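Local coordinates for SsfS6 (Streptomyces sp. SF2575, PDB 4G2T), which adopts the two-domain GT-B fold of the erythromycin biosynthesis protein CIII-like family and holds thymidine-5'-diphosphate, at residues V126-Y131 against I144-Q149. Residues are numbered along the deposited sequence; the frame is centred on the assembly and turned at random.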
ATOM      1  N   VAL A 126       0.981  -5.436  18.745  1.00 29.49           N
ATOM      2  CA  VAL A 126       0.012  -4.404  18.394  1.00 25.05           C
ATOM      3  C   VAL A 126       0.694  -3.099  17.998  1.00 15.69           C
ATOM      4  O   VAL A 126       1.512  -2.563  18.745  1.00 28.82           O
ATOM      5  CB  VAL A 126      -0.962  -4.129  19.559  1.00 18.81           C
ATOM      6  CG1 VAL A 126      -1.855  -2.938  19.239  1.00 15.53           C
ATOM      7  CG2 VAL A 126      -1.798  -5.364  19.855  1.00 26.22           C
ATOM      8  N   LEU A 127       0.358  -2.597  16.814  1.00 20.81           N
ATOM      9  CA  LEU A 127       0.852  -1.304  16.358  1.00 12.85           C
ATOM     10  C   LEU A 127      -0.262  -0.268  16.433  1.00 21.01           C
ATOM     11  O   LEU A 127      -1.383  -0.519  15.991  1.00 19.20           O
ATOM     12  CB  LEU A 127       1.382  -1.403  14.927  1.00 11.32           C
ATOM     13  CG  LEU A 127       1.766  -0.081  14.258  1.00 14.02           C
ATOM     14  CD1 LEU A 127       2.862   0.626  15.042  1.00 17.76           C
ATOM     15  CD2 LEU A 127       2.194  -0.313  12.816  1.00 10.17           C
ATOM     16  N   THR A 128       0.047   0.896  16.995  1.00 16.30           N
ATOM     17  CA  THR A 128      -0.956   1.940  17.164  1.00 16.72           C
ATOM     18  C   THR A 128      -0.311   3.310  17.335  1.00 14.73           C
ATOM     19  O   THR A 128       0.901   3.417  17.512  1.00 15.31           O
ATOM     20  CB  THR A 128      -1.852   1.655  18.382  1.00 16.72           C
ATOM     21  OG1 THR A 128      -3.017   2.485  18.326  1.00 31.22           O
ATOM     22  CG2 THR A 128      -1.098   1.925  19.677  1.00 17.18           C
ATOM     23  N   GLU A 129      -1.129   4.357  17.276  1.00 28.62           N
ATOM     24  CA  GLU A 129      -0.637   5.714  17.479  1.00 21.15           C
ATOM     25  C   GLU A 129      -0.782   6.134  18.940  1.00 14.82           C
ATOM     26  O   GLU A 129      -1.336   5.394  19.753  1.00 22.45           O
ATOM     27  CB  GLU A 129      -1.343   6.702  16.544  1.00 24.77           C
ATOM     28  CG  GLU A 129      -2.838   6.820  16.763  1.00 26.78           C
ATOM     29  CD  GLU A 129      -3.224   8.098  17.481  1.00 33.26           C
ATOM     30  OE1 GLU A 129      -2.319   8.886  17.827  1.00 30.19           O
ATOM     31  OE2 GLU A 129      -4.436   8.315  17.695  1.00 46.34           O
ATOM     32  N   THR A 130      -0.281   7.322  19.263  1.00 24.73           N
ATOM     33  CA  THR A 130      -0.182   7.775  20.650  1.00 26.02           C
ATOM     34  C   THR A 130      -1.523   7.856  21.379  1.00 23.83           C
ATOM     35  O   THR A 130      -1.629   7.449  22.537  1.00 26.87           O
ATOM     36  CB  THR A 130       0.524   9.144  20.743  1.00 24.81           C
ATOM     37  OG1 THR A 130       1.736   9.116  19.980  1.00 24.32           O
ATOM     38  CG2 THR A 130       0.848   9.481  22.191  1.00 25.22           C
ATOM     39  N   TYR A 131      -2.544   8.374  20.705  1.00 20.56           N
ATOM     40  CA  TYR A 131      -3.828   8.616  21.360  1.00 25.96           C
ATOM     41  C   TYR A 131      -4.884   7.548  21.067  1.00 30.60           C
ATOM     42  O   TYR A 131      -6.033   7.673  21.490  1.00 35.22           O
ATOM     43  CB  TYR A 131      -4.355  10.012  21.015  1.00 28.89           C
ATOM     44  CG  TYR A 131      -3.427  11.129  21.443  1.00 22.39           C
ATOM     45  CD1 TYR A 131      -2.532  10.953  22.490  1.00 24.06           C
ATOM     46  CD2 TYR A 131      -3.442  12.357  20.795  1.00 23.89           C
ATOM     47  CE1 TYR A 131      -1.679  11.968  22.881  1.00 29.51           C
ATOM     48  CE2 TYR A 131      -2.594  13.378  21.178  1.00 28.85           C
ATOM     49  CZ  TYR A 131      -1.714  13.177  22.221  1.00 21.39           C
ATOM     50  OH  TYR A 131      -0.868  14.191  22.607  1.00 28.03           O
ATOM     51  N   ILE A 144       0.403  -9.266  25.441  1.00 36.29           N
ATOM     52  CA  ILE A 144       1.382  -9.181  24.364  1.00 25.81           C
ATOM     53  C   ILE A 144       1.961  -7.770  24.282  1.00 22.40           C
ATOM     54  O   ILE A 144       1.299  -6.806  24.664  1.00 30.19           O
ATOM     55  CB  ILE A 144       0.752  -9.563  23.007  1.00 34.13           C
ATOM     56  CG1 ILE A 144      -0.455  -8.672  22.708  1.00 26.05           C
ATOM     57  CG2 ILE A 144       0.349 -11.031  23.000  1.00 29.21           C
ATOM     58  CD1 ILE A 144      -1.111  -8.958  21.375  1.00 26.15           C
ATOM     59  N   PRO A 145       3.205  -7.644  23.791  1.00 28.96           N
ATOM     60  CA  PRO A 145       3.820  -6.319  23.654  1.00 16.87           C
ATOM     61  C   PRO A 145       3.094  -5.454  22.627  1.00 27.58           C
ATOM     62  O   PRO A 145       2.313  -5.970  21.829  1.00 26.41           O
ATOM     63  CB  PRO A 145       5.237  -6.640  23.166  1.00 24.03           C
ATOM     64  CG  PRO A 145       5.131  -7.995  22.545  1.00 20.88           C
ATOM     65  CD  PRO A 145       4.120  -8.721  23.371  1.00 17.99           C
ATOM     66  N   TRP A 146       3.351  -4.149  22.658  1.00 31.24           N
ATOM     67  CA  TRP A 146       2.762  -3.235  21.685  1.00 20.31           C
ATOM     68  C   TRP A 146       3.735  -2.128  21.291  1.00 25.37           C
ATOM     69  O   TRP A 146       4.676  -1.824  22.022  1.00 25.52           O
ATOM     70  CB  TRP A 146       1.450  -2.641  22.211  1.00 23.53           C
ATOM     71  CG  TRP A 146       1.595  -1.784  23.436  1.00 31.14           C
ATOM     72  CD1 TRP A 146       1.805  -2.209  24.714  1.00 24.06           C
ATOM     73  CD2 TRP A 146       1.513  -0.354  23.497  1.00 31.97           C
ATOM     74  NE1 TRP A 146       1.872  -1.134  25.567  1.00 30.94           N
ATOM     75  CE2 TRP A 146       1.695   0.016  24.846  1.00 29.96           C
ATOM     76  CE3 TRP A 146       1.310   0.649  22.544  1.00 31.83           C
ATOM     77  CZ2 TRP A 146       1.678   1.346  25.262  1.00 33.72           C
ATOM     78  CZ3 TRP A 146       1.295   1.968  22.961  1.00 34.53           C
ATOM     79  CH2 TRP A 146       1.480   2.305  24.307  1.00 28.03           C
ATOM     80  N   ILE A 147       3.501  -1.536  20.124  1.00 19.13           N
ATOM     81  CA  ILE A 147       4.367  -0.481  19.611  1.00 19.20           C
ATOM     82  C   ILE A 147       3.621   0.846  19.547  1.00 29.96           C
ATOM     83  O   ILE A 147       2.512   0.919  19.015  1.00 22.07           O
ATOM     84  CB  ILE A 147       4.889  -0.821  18.202  1.00 25.99           C
ATOM     85  CG1 ILE A 147       5.570  -2.190  18.196  1.00 32.60           C
ATOM     86  CG2 ILE A 147       5.845   0.256  17.712  1.00 21.59           C
ATOM     87  CD1 ILE A 147       6.807  -2.262  19.061  1.00 35.28           C
ATOM     88  N   GLU A 148       4.229   1.892  20.096  1.00 31.14           N
ATOM     89  CA  GLU A 148       3.653   3.229  20.023  1.00 22.59           C
ATOM     90  C   GLU A 148       4.383   4.080  18.994  1.00 23.08           C
ATOM     91  O   GLU A 148       5.584   4.325  19.120  1.00 36.86           O
ATOM     92  CB  GLU A 148       3.709   3.926  21.382  1.00 34.53           C
ATOM     93  CG  GLU A 148       3.168   5.347  21.349  1.00 28.96           C
ATOM     94  CD  GLU A 148       3.650   6.189  22.514  1.00 36.57           C
ATOM     95  OE1 GLU A 148       3.925   5.621  23.592  1.00 33.03           O
ATOM     96  OE2 GLU A 148       3.761   7.422  22.346  1.00 45.31           O
ATOM     97  N   GLN A 149       3.657   4.530  17.978  1.00 20.59           N
ATOM     98  CA  GLN A 149       4.221   5.443  16.993  1.00 22.03           C
ATOM     99  C   GLN A 149       3.585   6.821  17.110  1.00 27.20           C
ATOM    100  O   GLN A 149       2.362   6.947  17.169  1.00 22.92           O
ATOM    101  CB  GLN A 149       4.027   4.909  15.572  1.00 11.07           C
ATOM    102  CG  GLN A 149       4.541   5.858  14.500  1.00 15.37           C
ATOM    103  CD  GLN A 149       4.078   5.486  13.106  1.00 19.96           C
ATOM    104  OE1 GLN A 149       3.815   4.319  12.815  1.00 25.76           O
ATOM    105  NE2 GLN A 149       3.971   6.483  12.235  1.00 19.32           N
TER
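V126 O receives the amide of I147, with N and O 2.6 Å apart, the shortest bond between two neighbouring parallel strands. The ladder continues as T128 turns both its polar backbone atoms to the partner strand: its N donates to I147 O at 3.2 Å, and its O accepts Q149 N at 3.0 Å. A weak bond from V126 N to P145 O prolongs it backward, where proline can accept but has no N-H to give.

On one face of the sheet V126, T128 and W146 pack together. V126 and T128, both branched at CB, suit extended backbone, and V126 CB rests 3.9 Å from W146 CB. T128 holds OG1 anti to its own N (chi1 -165°), leaving CG2 to meet the indole obliquely, 4.0 Å from W146 CE3. That hydroxyl lies within bonding range of I20 O and S132 O, and its single proton can serve one of them at a time; W146 NE1 donates to P180 O. On the other face L127 CD1 touches I147 CG2 at 4.0 Å, a plain aliphatic contact.

Past the ladder, E129 folds its carboxylate back onto the turn: Y131 N donates to E129 OE1 at 2.9 Å from above the carboxylate plane, and R152 makes a salt bridge to the same oxygen.

Strand 125-129, helix 134-142 and strand 146-149 form a beta-alpha-beta crossover in the N-terminal domain's parallel sheet. Helix 134-142 packs on V126, T128 and W146, helix 32-40 lies against L127 and Q149, and strands 16-20 and 184-187 flank the two strands.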